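Local coordinates for protein HTP-2 (Caenorhabditis elegans, PDB 4TZM), which binds a closure motif of HTP-3 through its HORMA domain and probably helps assemble the meiotic chromosome axis, at residues A[63-68]-A[77-82]; A[107-112]-A[122-127]; A[227-232]-A[245-250]. One frame throughout, in Å; residues are numbered along the deposited sequence.

Contact 1 (A[63-68]-A[77-82]); sequences EYFSKN and MTLSFK
Ser66 and Thr78 form the hydrogen-bonded pair of a small antiparallel beta hairpin, exchanging two backbone bonds: Ser66 N gives to Thr78 O at 2.8 Å, and Thr78 N returns the bond to Ser66 O. A third bond lies beyond the regular strands, where Ser80 N reaches Tyr64 O at 2.9 Å and runs nearly straight, 166° at the hydrogen. Leu79, between Thr78 and Ser80, turns its own polar backbone to helix 35-56, its N to Ser51 OG and its O to Tyr47 OH. Of the side chains, Asn68 brings ND2 to 2.5 Å from Thr78 OG1, while its OD1 has a weak bond from Lys26 NZ. Apolar cover comes from Phe65, whose CE1 lies 3.5 Å from Leu79 CD2; the two side chains run alongside, pointing the same way. Phe65 CB also meets Met77 CB at 3.8 Å. Bent at chi2 (-59°) and chi3 (-72°), the Met77 chain curls back over the neighbouring strand, SD near Lys67 CA and CE near Phe65 CB. The hairpin is thus held to itself by backbone bonds and to helix 35-56 both by the hydroxyls of Ser51 and Tyr47, which satisfy the Leu79 backbone, and by apolar packing of Phe65.

Contact 2 (A[107-112]-A[122-127]); sequences EISLVV and IEVFSM
Val112 O takes two amide hydrogens from the facing segment, a sound bond from Ile122 N at 2.8 Å and a weak one from Glu123 N at 3.4 Å. This is a classic beta bulge in the antiparallel hairpin 105-113/123-133 of the HORMA domain, with Ile122 and Glu123 together standing opposite the single residue Val112. The stronger donor comes nearly along the C=O axis. Ile122 CG1, set between its backbone N and carbonyl carbon (chi1 70°), also lies against Val112 O and packs on Val112 CG1. Past the bulge the ladder is regular, with Leu110 and Phe125 exchanging two backbone bonds and Ile108 and Met127 two more. Leu110, Phe125 and Met127 turn their side chains to helix 35-56. On the face of Ser109 and Ser126 the extended Glu107 chain carries OE2 to 3.2 Å from Ser126 CB and 2.5 Å from Ser109 OG; the same oxygen is hydrogen-bonded to Tyr221 OH. An alanine in place of Glu107 is likely to leave Tyr221 OH without this buried partner and to open a gap over Ser126. Beside that carboxylate, Ser109 OG rests 3.1 Å from Ser126 CB, while Ser109 CB approaches Val124 CG1 at 4.1 Å.

Contact 3 (A[227-232]-A[245-250]); sequences IQSVTI and QCWSKS
Trp247 lies against Ser229 in a non-hydrogen-bonded pair of the antiparallel hairpin 228-235/240-248, and its side chain reaches across Ser229. Trp247 CB lies 3.8 Å from Gln228 O and meets Ile227 CD1 at 4.0 Å, the two side chains crossing at about a right angle. With CG anti to the carbonyl carbon (chi1 -73°), CG sits beside the backbone N, and the indole turns over the serine. CG is still near Gln228 O; CD1 comes closer to that oxygen and also touches Ser229 CB and, farther off, Ile227 CG2. Trp247 NE1 is 3.3 Å from Ser229 CB. Ser229 OG is also near, but the angle is too poor for a hydrogen bond, so the serine serves here as a packing surface. CE2 keeps only loose contact with the same residue, and on the benzo ring Trp247 CZ3 packs on Ser126 OG of strand 123-133; Leu223 also touches the side chain.

Val230 and Cys246 supply the main backbone bonds: Val230 N to Cys246 O is almost straight (171°), and Cys246 N answers to Val230 O at 2.9 Å. Toward the end of the ladder Ser248 N reaches Gln228 O only weakly. Ile227 CG1 lies 3.3 Å from Ser248 O, and its CD1 leans on the Ser248 backbone. On the face that carries Cys246, Ile232 CD1 presses on Cys246 CB at 3.5 Å and Val230 CG1 touches the same carbon. Ser248 OG accepts from Ser250 N, 3.1 Å away, in an ST turn at the strand end, and is also hydrogen-bonded to Glu123. The hairpin joins the larger sheet through strand 240-248, which pairs with strand 123-133, while Val230, Ile232 and Cys246 pack against helix 164-185.

The three contacts follow one another along the chain, each a separate antiparallel hairpin closed before the next begins. Contacts 2 and 3 have centres about 10 Å apart and share one antiparallel sheet: strand 123-133 of contact 2 lies beside strand 240-248 of contact 3, joined by backbone bonds such as Val124 N to Trp247 O and by Phe125 packing on Cys246. Contact 1 forms a separate two-stranded sheet, its centre about 21 Å from that of contact 2 and 25 Å from that of contact 3. Helix 35-56 bridges contacts 1 and 2, whose side chains both pack on it, so one helix ties the small hairpin to the larger sheet.

Contact 1 (A[63-68]-A[77-82])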
ATOM      1  N   GLU A  63     -16.696   5.695 -11.194  1.00 84.86           N
ATOM      2  CA  GLU A  63     -17.933   5.272 -10.535  1.00 87.72           C
ATOM      3  C   GLU A  63     -17.657   4.385  -9.314  1.00 82.57           C
ATOM      4  O   GLU A  63     -18.420   4.384  -8.343  1.00 79.43           O
ATOM      5  CB  GLU A  63     -18.839   4.529 -11.523  1.00 94.17           C
ATOM      6  CG  GLU A  63     -19.884   5.404 -12.218  1.00103.23           C
ATOM      7  CD  GLU A  63     -19.275   6.499 -13.077  1.00107.81           C
ATOM      8  OE1 GLU A  63     -19.657   7.675 -12.899  1.00112.00           O
ATOM      9  OE2 GLU A  63     -18.423   6.189 -13.936  1.00107.27           O
ATOM     10  N   TYR A  64     -16.559   3.638  -9.371  1.00 79.24           N
ATOM     11  CA  TYR A  64     -16.175   2.725  -8.299  1.00 74.56           C
ATOM     12  C   TYR A  64     -15.512   3.440  -7.123  1.00 70.57           C
ATOM     13  O   TYR A  64     -15.203   2.819  -6.104  1.00 69.21           O
ATOM     14  CB  TYR A  64     -15.231   1.654  -8.844  1.00 73.44           C
ATOM     15  CG  TYR A  64     -15.864   0.759  -9.881  1.00 76.92           C
ATOM     16  CD1 TYR A  64     -17.062   0.103  -9.623  1.00 81.11           C
ATOM     17  CD2 TYR A  64     -15.275   0.583 -11.125  1.00 76.86           C
ATOM     18  CE1 TYR A  64     -17.650  -0.715 -10.571  1.00 81.43           C
ATOM     19  CE2 TYR A  64     -15.856  -0.232 -12.080  1.00 79.04           C
ATOM     20  CZ  TYR A  64     -17.043  -0.878 -11.798  1.00 80.92           C
ATOM     21  OH  TYR A  64     -17.629  -1.690 -12.741  1.00 82.28           O
ATOM     22  N   PHE A  65     -15.307   4.745  -7.262  1.00 68.49           N
ATOM     23  CA  PHE A  65     -14.576   5.510  -6.260  1.00 62.39           C
ATOM     24  C   PHE A  65     -15.380   6.667  -5.687  1.00 65.96           C
ATOM     25  O   PHE A  65     -16.444   7.012  -6.190  1.00 68.91           O
ATOM     26  CB  PHE A  65     -13.286   6.054  -6.858  1.00 55.38           C
ATOM     27  CG  PHE A  65     -12.380   4.996  -7.407  1.00 52.20           C
ATOM     28  CD1 PHE A  65     -11.416   4.397  -6.604  1.00 49.54           C
ATOM     29  CD2 PHE A  65     -12.489   4.599  -8.731  1.00 53.56           C
ATOM     30  CE1 PHE A  65     -10.574   3.420  -7.119  1.00 50.24           C
ATOM     31  CE2 PHE A  65     -11.655   3.625  -9.254  1.00 53.80           C
ATOM     32  CZ  PHE A  65     -10.697   3.033  -8.451  1.00 51.09           C
ATOM     33  N   SER A  66     -14.852   7.264  -4.626  1.00 69.44           N
ATOM     34  CA  SER A  66     -15.441   8.461  -4.044  1.00 75.57           C
ATOM     35  C   SER A  66     -14.341   9.462  -3.705  1.00 71.77           C
ATOM     36  O   SER A  66     -13.186   9.082  -3.511  1.00 65.96           O
ATOM     37  CB  SER A  66     -16.258   8.116  -2.799  1.00 80.68           C
ATOM     38  OG  SER A  66     -16.957   9.257  -2.336  1.00 87.31           O
ATOM     39  N   LYS A  67     -14.697  10.742  -3.650  1.00 75.70           N
ATOM     40  CA  LYS A  67     -13.700  11.772  -3.395  1.00 78.55           C
ATOM     41  C   LYS A  67     -13.400  11.902  -1.908  1.00 80.12           C
ATOM     42  O   LYS A  67     -14.303  12.056  -1.084  1.00 82.26           O
ATOM     43  CB  LYS A  67     -14.145  13.124  -3.960  1.00 80.89           C
ATOM     44  CG  LYS A  67     -13.043  14.181  -3.908  1.00 82.67           C
ATOM     45  CD  LYS A  67     -13.442  15.459  -4.631  1.00 89.67           C
ATOM     46  CE  LYS A  67     -12.290  16.454  -4.673  1.00 92.22           C
ATOM     47  NZ  LYS A  67     -12.656  17.704  -5.401  1.00 98.53           N
ATOM     48  N   ASN A  68     -12.115  11.825  -1.581  1.00 79.68           N
ATOM     49  CA  ASN A  68     -11.647  12.025  -0.219  1.00 81.73           C
ATOM     50  C   ASN A  68     -10.500  13.022  -0.194  1.00 79.65           C
ATOM     51  O   ASN A  68      -9.956  13.380  -1.239  1.00 77.71           O
ATOM     52  CB  ASN A  68     -11.202  10.701   0.403  1.00 80.89           C
ATOM     53  CG  ASN A  68     -12.342   9.953   1.062  1.00 86.05           C
ATOM     54  OD1 ASN A  68     -12.720  10.251   2.194  1.00 86.86           O
ATOM     55  ND2 ASN A  68     -12.892   8.969   0.359  1.00 89.55           N
ATOM     56  N   MET A  77      -8.996   9.560  -4.820  1.00 68.20           N
ATOM     57  CA  MET A  77     -10.186   8.739  -5.011  1.00 67.17           C
ATOM     58  C   MET A  77     -10.042   7.402  -4.284  1.00 61.11           C
ATOM     59  O   MET A  77      -9.172   6.599  -4.616  1.00 56.41           O
ATOM     60  CB  MET A  77     -10.444   8.507  -6.502  1.00 70.12           C
ATOM     61  CG  MET A  77     -10.611   9.783  -7.322  1.00 72.90           C
ATOM     62  SD  MET A  77     -11.974  10.832  -6.770  1.00 80.95           S
ATOM     63  CE  MET A  77     -13.393   9.886  -7.313  1.00 57.97           C
ATOM     64  N   THR A  78     -10.893   7.174  -3.287  1.00 61.64           N
ATOM     65  CA  THR A  78     -10.899   5.914  -2.543  1.00 57.57           C
ATOM     66  C   THR A  78     -12.079   5.042  -2.954  1.00 58.77           C
ATOM     67  O   THR A  78     -13.162   5.555  -3.234  1.00 63.92           O
ATOM     68  CB  THR A  78     -10.966   6.146  -1.021  1.00 54.60           C
ATOM     69  OG1 THR A  78     -12.175   6.845  -0.695  1.00 56.34           O
ATOM     70  CG2 THR A  78      -9.758   6.944  -0.545  1.00 46.01           C
ATOM     71  N   LEU A  79     -11.869   3.729  -2.984  1.00 57.08           N
ATOM     72  CA  LEU A  79     -12.917   2.791  -3.379  1.00 57.23           C
ATOM     73  C   LEU A  79     -14.177   2.980  -2.535  1.00 60.38           C
ATOM     74  O   LEU A  79     -14.098   3.164  -1.320  1.00 63.57           O
ATOM     75  CB  LEU A  79     -12.407   1.350  -3.274  1.00 52.40           C
ATOM     76  CG  LEU A  79     -11.440   0.894  -4.374  1.00 45.78           C
ATOM     77  CD1 LEU A  79     -10.676  -0.347  -3.944  1.00 43.78           C
ATOM     78  CD2 LEU A  79     -12.185   0.637  -5.681  1.00 47.45           C
ATOM     79  N   SER A  80     -15.335   2.956  -3.189  1.00 59.64           N
ATOM     80  CA  SER A  80     -16.604   3.214  -2.517  1.00 66.71           C
ATOM     81  C   SER A  80     -17.228   1.926  -1.988  1.00 70.13           C
ATOM     82  O   SER A  80     -17.282   0.918  -2.694  1.00 69.91           O
ATOM     83  CB  SER A  80     -17.577   3.916  -3.466  1.00 71.32           C
ATOM     84  OG  SER A  80     -18.796   4.217  -2.811  1.00 74.60           O
ATOM     85  N   PHE A  81     -17.698   1.968  -0.744  1.00 71.79           N
ATOM     86  CA  PHE A  81     -18.283   0.795  -0.104  1.00 77.95           C
ATOM     87  C   PHE A  81     -19.746   0.597  -0.491  1.00 81.26           C
ATOM     88  O   PHE A  81     -20.350  -0.417  -0.146  1.00 82.49           O
ATOM     89  CB  PHE A  81     -18.155   0.899   1.418  1.00 78.79           C
ATOM     90  CG  PHE A  81     -16.753   0.699   1.922  1.00 77.81           C
ATOM     91  CD1 PHE A  81     -16.272  -0.574   2.182  1.00 77.78           C
ATOM     92  CD2 PHE A  81     -15.913   1.783   2.133  1.00 75.93           C
ATOM     93  CE1 PHE A  81     -14.980  -0.765   2.645  1.00 73.58           C
ATOM     94  CE2 PHE A  81     -14.625   1.598   2.595  1.00 71.40           C
ATOM     95  CZ  PHE A  81     -14.157   0.322   2.850  1.00 70.48           C
ATOM     96  N   LYS A  82     -20.309   1.568  -1.204  1.00 83.81           N
ATOM     97  CA  LYS A  82     -21.686   1.477  -1.681  1.00 85.29           C
ATOM     98  C   LYS A  82     -21.762   0.677  -2.981  1.00 82.78           C
ATOM     99  O   LYS A  82     -22.727  -0.049  -3.218  1.00 87.75           O
ATOM    100  CB  LYS A  82     -22.283   2.873  -1.877  1.00 89.85           C
ATOM    101  CG  LYS A  82     -22.545   3.626  -0.577  1.00 95.25           C
ATOM    102  CD  LYS A  82     -22.864   5.092  -0.840  1.00104.47           C
ATOM    103  CE  LYS A  82     -22.911   5.894   0.455  1.00108.42           C
ATOM    104  NZ  LYS A  82     -22.901   7.365   0.209  1.00112.02           N
TER

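Contact 2 (A[107-112]-A[122-127])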
ATOM      1  N   GLU A 107       4.654  -8.845   1.160  1.00 52.34           N
ATOM      2  CA  GLU A 107       4.428  -7.927   0.052  1.00 51.50           C
ATOM      3  C   GLU A 107       3.036  -8.106  -0.537  1.00 52.14           C
ATOM      4  O   GLU A 107       2.601  -9.232  -0.761  1.00 54.82           O
ATOM      5  CB  GLU A 107       5.470  -8.144  -1.047  1.00 55.05           C
ATOM      6  CG  GLU A 107       5.171  -7.380  -2.331  1.00 58.24           C
ATOM      7  CD  GLU A 107       6.160  -7.666  -3.447  1.00 63.14           C
ATOM      8  OE1 GLU A 107       7.187  -8.329  -3.193  1.00 65.65           O
ATOM      9  OE2 GLU A 107       5.907  -7.223  -4.587  1.00 63.93           O
ATOM     10  N   ILE A 108       2.333  -7.005  -0.786  1.00 48.66           N
ATOM     11  CA  ILE A 108       1.123  -7.075  -1.598  1.00 48.15           C
ATOM     12  C   ILE A 108       1.306  -6.238  -2.860  1.00 51.86           C
ATOM     13  O   ILE A 108       1.729  -5.080  -2.801  1.00 50.84           O
ATOM     14  CB  ILE A 108      -0.138  -6.615  -0.828  1.00 46.98           C
ATOM     15  CG1 ILE A 108      -1.340  -6.587  -1.776  1.00 53.06           C
ATOM     16  CG2 ILE A 108       0.074  -5.259  -0.173  1.00 42.05           C
ATOM     17  CD1 ILE A 108      -2.661  -6.315  -1.102  1.00 54.29           C
ATOM     18  N   SER A 109       1.009  -6.838  -4.007  1.00 53.32           N
ATOM     19  CA  SER A 109       1.225  -6.167  -5.280  1.00 54.23           C
ATOM     20  C   SER A 109      -0.018  -6.144  -6.156  1.00 54.48           C
ATOM     21  O   SER A 109      -0.771  -7.123  -6.226  1.00 53.70           O
ATOM     22  CB  SER A 109       2.377  -6.830  -6.040  1.00 59.16           C
ATOM     23  OG  SER A 109       3.612  -6.595  -5.392  1.00 61.10           O
ATOM     24  N   LEU A 110      -0.230  -5.005  -6.804  1.00 51.02           N
ATOM     25  CA  LEU A 110      -1.210  -4.892  -7.870  1.00 52.72           C
ATOM     26  C   LEU A 110      -0.520  -5.252  -9.179  1.00 57.41           C
ATOM     27  O   LEU A 110       0.374  -4.538  -9.630  1.00 58.51           O
ATOM     28  CB  LEU A 110      -1.795  -3.483  -7.934  1.00 51.08           C
ATOM     29  CG  LEU A 110      -2.704  -3.233  -9.135  1.00 57.25           C
ATOM     30  CD1 LEU A 110      -3.781  -4.304  -9.208  1.00 60.73           C
ATOM     31  CD2 LEU A 110      -3.328  -1.851  -9.069  1.00 56.91           C
ATOM     32  N   VAL A 111      -0.935  -6.361  -9.781  1.00 58.70           N
ATOM     33  CA  VAL A 111      -0.236  -6.913 -10.934  1.00 64.32           C
ATOM     34  C   VAL A 111      -1.073  -6.853 -12.208  1.00 69.60           C
ATOM     35  O   VAL A 111      -2.189  -7.371 -12.252  1.00 70.23           O
ATOM     36  CB  VAL A 111       0.179  -8.373 -10.665  1.00 67.29           C
ATOM     37  CG1 VAL A 111       0.733  -9.016 -11.924  1.00 70.48           C
ATOM     38  CG2 VAL A 111       1.193  -8.432  -9.533  1.00 66.73           C
ATOM     39  N   VAL A 112      -0.528  -6.222 -13.244  1.00 69.48           N
ATOM     40  CA  VAL A 112      -1.229  -6.107 -14.516  1.00 69.54           C
ATOM     41  C   VAL A 112      -0.572  -6.968 -15.593  1.00 74.36           C
ATOM     42  O   VAL A 112       0.630  -6.869 -15.839  1.00 74.15           O
ATOM     43  CB  VAL A 112      -1.288  -4.648 -14.996  1.00 68.04           C
ATOM     44  CG1 VAL A 112      -2.103  -4.544 -16.275  1.00 71.77           C
ATOM     45  CG2 VAL A 112      -1.881  -3.762 -13.910  1.00 64.36           C
ATOM     46  N   ILE A 122       3.147  -6.764 -17.021  1.00 82.33           N
ATOM     47  CA  ILE A 122       3.524  -5.628 -17.849  1.00 79.07           C
ATOM     48  C   ILE A 122       3.558  -4.363 -16.993  1.00 74.64           C
ATOM     49  O   ILE A 122       4.090  -3.332 -17.407  1.00 77.28           O
ATOM     50  CB  ILE A 122       2.554  -5.437 -19.035  1.00 78.94           C
ATOM     51  CG1 ILE A 122       1.184  -4.958 -18.546  1.00 75.94           C
ATOM     52  CG2 ILE A 122       2.418  -6.733 -19.826  1.00 79.00           C
ATOM     53  CD1 ILE A 122       0.319  -4.360 -19.645  1.00 76.49           C
ATOM     54  N   GLU A 123       2.991  -4.459 -15.791  1.00 70.82           N
ATOM     55  CA  GLU A 123       3.001  -3.360 -14.827  1.00 68.21           C
ATOM     56  C   GLU A 123       2.747  -3.873 -13.409  1.00 65.24           C
ATOM     57  O   GLU A 123       1.844  -4.681 -13.190  1.00 65.81           O
ATOM     58  CB  GLU A 123       1.957  -2.307 -15.202  1.00 69.95           C
ATOM     59  CG  GLU A 123       1.928  -1.097 -14.282  1.00 71.83           C
ATOM     60  CD  GLU A 123       1.177   0.076 -14.886  1.00 77.85           C
ATOM     61  OE1 GLU A 123       1.735   0.754 -15.778  1.00 80.10           O
ATOM     62  OE2 GLU A 123       0.027   0.320 -14.468  1.00 77.88           O
ATOM     63  N   VAL A 124       3.546  -3.408 -12.451  1.00 61.57           N
ATOM     64  CA  VAL A 124       3.400  -3.825 -11.057  1.00 60.30           C
ATOM     65  C   VAL A 124       3.507  -2.655 -10.083  1.00 60.32           C
ATOM     66  O   VAL A 124       4.451  -1.869 -10.146  1.00 66.27           O
ATOM     67  CB  VAL A 124       4.464  -4.875 -10.660  1.00 61.95           C
ATOM     68  CG1 VAL A 124       4.412  -5.150  -9.164  1.00 57.76           C
ATOM     69  CG2 VAL A 124       4.273  -6.162 -11.440  1.00 66.29           C
ATOM     70  N   PHE A 125       2.534  -2.544  -9.187  1.00 57.57           N
ATOM     71  CA  PHE A 125       2.639  -1.637  -8.051  1.00 55.18           C
ATOM     72  C   PHE A 125       2.767  -2.455  -6.772  1.00 57.00           C
ATOM     73  O   PHE A 125       1.816  -3.117  -6.356  1.00 55.31           O
ATOM     74  CB  PHE A 125       1.429  -0.705  -7.982  1.00 55.11           C
ATOM     75  CG  PHE A 125       1.476   0.415  -8.977  1.00 64.15           C
ATOM     76  CD1 PHE A 125       1.043   0.223 -10.280  1.00 68.56           C
ATOM     77  CD2 PHE A 125       1.960   1.664  -8.612  1.00 65.41           C
ATOM     78  CE1 PHE A 125       1.088   1.258 -11.203  1.00 71.30           C
ATOM     79  CE2 PHE A 125       2.009   2.703  -9.528  1.00 67.87           C
ATOM     80  CZ  PHE A 125       1.571   2.500 -10.826  1.00 70.86           C
ATOM     81  N   SER A 126       3.945  -2.414  -6.155  1.00 54.97           N
ATOM     82  CA  SER A 126       4.239  -3.286  -5.021  1.00 54.56           C
ATOM     83  C   SER A 126       4.429  -2.522  -3.716  1.00 47.25           C
ATOM     84  O   SER A 126       5.005  -1.432  -3.694  1.00 48.61           O
ATOM     85  CB  SER A 126       5.487  -4.123  -5.309  1.00 60.26           C
ATOM     86  OG  SER A 126       6.618  -3.299  -5.520  1.00 68.79           O
ATOM     87  N   MET A 127       3.930  -3.101  -2.631  1.00 40.78           N
ATOM     88  CA  MET A 127       4.142  -2.553  -1.298  1.00 40.77           C
ATOM     89  C   MET A 127       4.764  -3.621  -0.396  1.00 45.35           C
ATOM     90  O   MET A 127       4.094  -4.570   0.012  1.00 49.84           O
ATOM     91  CB  MET A 127       2.825  -2.035  -0.707  1.00 39.46           C
ATOM     92  CG  MET A 127       3.000  -1.182   0.546  1.00 42.15           C
ATOM     93  SD  MET A 127       1.480  -0.373   1.103  1.00 58.62           S
ATOM     94  CE  MET A 127       0.867   0.313  -0.431  1.00 56.91           C
TER

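Contact 3 (A[227-232]-A[245-250])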
ATOM      1  N   ILE A 227      12.557  -3.987 -18.008  1.00108.26           N
ATOM      2  CA  ILE A 227      11.485  -3.168 -17.460  1.00102.08           C
ATOM      3  C   ILE A 227      12.046  -2.136 -16.481  1.00 97.16           C
ATOM      4  O   ILE A 227      12.982  -2.417 -15.732  1.00 96.36           O
ATOM      5  CB  ILE A 227      10.394  -4.045 -16.780  1.00 88.75           C
ATOM      6  CG1 ILE A 227       9.144  -3.213 -16.480  1.00 86.25           C
ATOM      7  CG2 ILE A 227      10.933  -4.737 -15.532  1.00 86.25           C
ATOM      8  CD1 ILE A 227       7.914  -4.045 -16.191  1.00 85.31           C
ATOM      9  N   GLN A 228      11.486  -0.931 -16.517  1.00 95.49           N
ATOM     10  CA  GLN A 228      11.969   0.166 -15.685  1.00 94.56           C
ATOM     11  C   GLN A 228      11.376   0.121 -14.280  1.00 90.65           C
ATOM     12  O   GLN A 228      10.291  -0.417 -14.071  1.00 90.14           O
ATOM     13  CB  GLN A 228      11.661   1.512 -16.346  1.00 97.60           C
ATOM     14  CG  GLN A 228      12.559   1.842 -17.531  1.00103.21           C
ATOM     15  CD  GLN A 228      14.021   1.983 -17.136  1.00104.70           C
ATOM     16  OE1 GLN A 228      14.342   2.285 -15.986  1.00103.57           O
ATOM     17  NE2 GLN A 228      14.916   1.759 -18.092  1.00107.95           N
ATOM     18  N   SER A 229      12.101   0.701 -13.327  1.00 87.93           N
ATOM     19  CA  SER A 229      11.725   0.645 -11.917  1.00 83.09           C
ATOM     20  C   SER A 229      11.836   2.008 -11.240  1.00 78.98           C
ATOM     21  O   SER A 229      12.906   2.617 -11.231  1.00 84.19           O
ATOM     22  CB  SER A 229      12.601  -0.371 -11.179  1.00 83.67           C
ATOM     23  OG  SER A 229      12.468  -0.244  -9.774  1.00 80.98           O
ATOM     24  N   VAL A 230      10.736   2.479 -10.663  1.00 70.29           N
ATOM     25  CA  VAL A 230      10.732   3.767  -9.977  1.00 64.56           C
ATOM     26  C   VAL A 230      10.158   3.643  -8.558  1.00 60.75           C
ATOM     27  O   VAL A 230       9.227   2.881  -8.311  1.00 61.96           O
ATOM     28  CB  VAL A 230       9.942   4.833 -10.790  1.00 80.70           C
ATOM     29  CG1 VAL A 230       8.456   4.510 -10.833  1.00 81.68           C
ATOM     30  CG2 VAL A 230      10.181   6.233 -10.233  1.00 80.29           C
ATOM     31  N   THR A 231      10.746   4.386  -7.625  1.00 60.67           N
ATOM     32  CA  THR A 231      10.333   4.362  -6.227  1.00 56.91           C
ATOM     33  C   THR A 231       9.310   5.458  -5.938  1.00 54.33           C
ATOM     34  O   THR A 231       9.539   6.626  -6.238  1.00 58.15           O
ATOM     35  CB  THR A 231      11.551   4.526  -5.287  1.00 58.10           C
ATOM     36  OG1 THR A 231      12.457   3.433  -5.479  1.00 60.47           O
ATOM     37  CG2 THR A 231      11.117   4.569  -3.830  1.00 54.24           C
ATOM     38  N   ILE A 232       8.178   5.075  -5.363  1.00 53.27           N
ATOM     39  CA  ILE A 232       7.109   6.022  -5.059  1.00 52.75           C
ATOM     40  C   ILE A 232       7.342   6.670  -3.701  1.00 52.35           C
ATOM     41  O   ILE A 232       7.104   7.867  -3.521  1.00 53.55           O
ATOM     42  CB  ILE A 232       5.719   5.335  -5.077  1.00 46.24           C
ATOM     43  CG1 ILE A 232       5.297   5.012  -6.509  1.00 53.57           C
ATOM     44  CG2 ILE A 232       4.657   6.208  -4.426  1.00 44.87           C
ATOM     45  CD1 ILE A 232       5.820   3.697  -7.017  1.00 60.64           C
ATOM     46  N   GLN A 245       6.814   0.606  -4.737  1.00 52.62           N
ATOM     47  CA  GLN A 245       7.606   0.580  -5.961  1.00 57.48           C
ATOM     48  C   GLN A 245       6.716   0.373  -7.178  1.00 60.12           C
ATOM     49  O   GLN A 245       5.613  -0.156  -7.066  1.00 58.48           O
ATOM     50  CB  GLN A 245       8.658  -0.529  -5.894  1.00 63.46           C
ATOM     51  CG  GLN A 245      10.089  -0.042  -5.783  1.00 72.58           C
ATOM     52  CD  GLN A 245      11.056  -1.148  -5.400  1.00 79.92           C
ATOM     53  OE1 GLN A 245      10.644  -2.232  -4.985  1.00 79.83           O
ATOM     54  NE2 GLN A 245      12.351  -0.877  -5.534  1.00 84.98           N
ATOM     55  N   CYS A 246       7.196   0.796  -8.343  1.00 64.50           N
ATOM     56  CA  CYS A 246       6.461   0.581  -9.581  1.00 66.25           C
ATOM     57  C   CYS A 246       7.387   0.096 -10.682  1.00 69.26           C
ATOM     58  O   CYS A 246       8.358   0.767 -11.031  1.00 69.60           O
ATOM     59  CB  CYS A 246       5.745   1.861 -10.025  1.00 66.20           C
ATOM     60  SG  CYS A 246       4.877   1.736 -11.617  1.00 68.00           S
ATOM     61  N   TRP A 247       7.095  -1.091 -11.200  1.00 71.29           N
ATOM     62  CA  TRP A 247       7.699  -1.574 -12.432  1.00 76.20           C
ATOM     63  C   TRP A 247       6.667  -1.398 -13.535  1.00 76.76           C
ATOM     64  O   TRP A 247       5.480  -1.632 -13.311  1.00 75.70           O
ATOM     65  CB  TRP A 247       8.118  -3.040 -12.316  1.00 79.90           C
ATOM     66  CG  TRP A 247       9.325  -3.274 -11.462  1.00 81.45           C
ATOM     67  CD1 TRP A 247      10.629  -3.123 -11.831  1.00 84.43           C
ATOM     68  CD2 TRP A 247       9.342  -3.721 -10.101  1.00 80.37           C
ATOM     69  NE1 TRP A 247      11.458  -3.440 -10.783  1.00 83.76           N
ATOM     70  CE2 TRP A 247      10.693  -3.810  -9.708  1.00 81.85           C
ATOM     71  CE3 TRP A 247       8.347  -4.051  -9.175  1.00 78.77           C
ATOM     72  CZ2 TRP A 247      11.073  -4.216  -8.428  1.00 80.13           C
ATOM     73  CZ3 TRP A 247       8.726  -4.454  -7.905  1.00 75.99           C
ATOM     74  CH2 TRP A 247      10.077  -4.533  -7.545  1.00 77.37           C
ATOM     75  N   SER A 248       7.096  -0.978 -14.720  1.00 77.79           N
ATOM     76  CA  SER A 248       6.128  -0.721 -15.780  1.00 81.61           C
ATOM     77  C   SER A 248       6.714  -0.772 -17.187  1.00 83.94           C
ATOM     78  O   SER A 248       7.821  -0.297 -17.435  1.00 83.85           O
ATOM     79  CB  SER A 248       5.459   0.639 -15.553  1.00 82.28           C
ATOM     80  OG  SER A 248       4.340   0.800 -16.407  1.00 86.20           O
ATOM     81  N   LYS A 249       5.951  -1.359 -18.101  1.00 86.57           N
ATOM     82  CA  LYS A 249       6.266  -1.312 -19.521  1.00 87.57           C
ATOM     83  C   LYS A 249       5.957   0.078 -20.061  1.00 86.77           C
ATOM     84  O   LYS A 249       6.519   0.508 -21.068  1.00 90.65           O
ATOM     85  CB  LYS A 249       5.464  -2.360 -20.295  1.00 88.84           C
ATOM     86  CG  LYS A 249       5.987  -3.783 -20.188  1.00 89.18           C
ATOM     87  CD  LYS A 249       7.363  -3.911 -20.817  1.00 93.67           C
ATOM     88  CE  LYS A 249       7.618  -5.333 -21.293  1.00 99.08           C
ATOM     89  NZ  LYS A 249       9.003  -5.518 -21.811  1.00102.73           N
ATOM     90  N   SER A 250       5.062   0.778 -19.371  1.00 83.30           N
ATOM     91  CA  SER A 250       4.547   2.063 -19.833  1.00 85.58           C
ATOM     92  C   SER A 250       5.445   3.241 -19.449  1.00 85.03           C
ATOM     93  O   SER A 250       5.041   4.400 -19.561  1.00 81.40           O
ATOM     94  CB  SER A 250       3.137   2.287 -19.280  1.00 83.28           C
ATOM     95  OG  SER A 250       2.297   1.178 -19.548  1.00 85.19           O
TER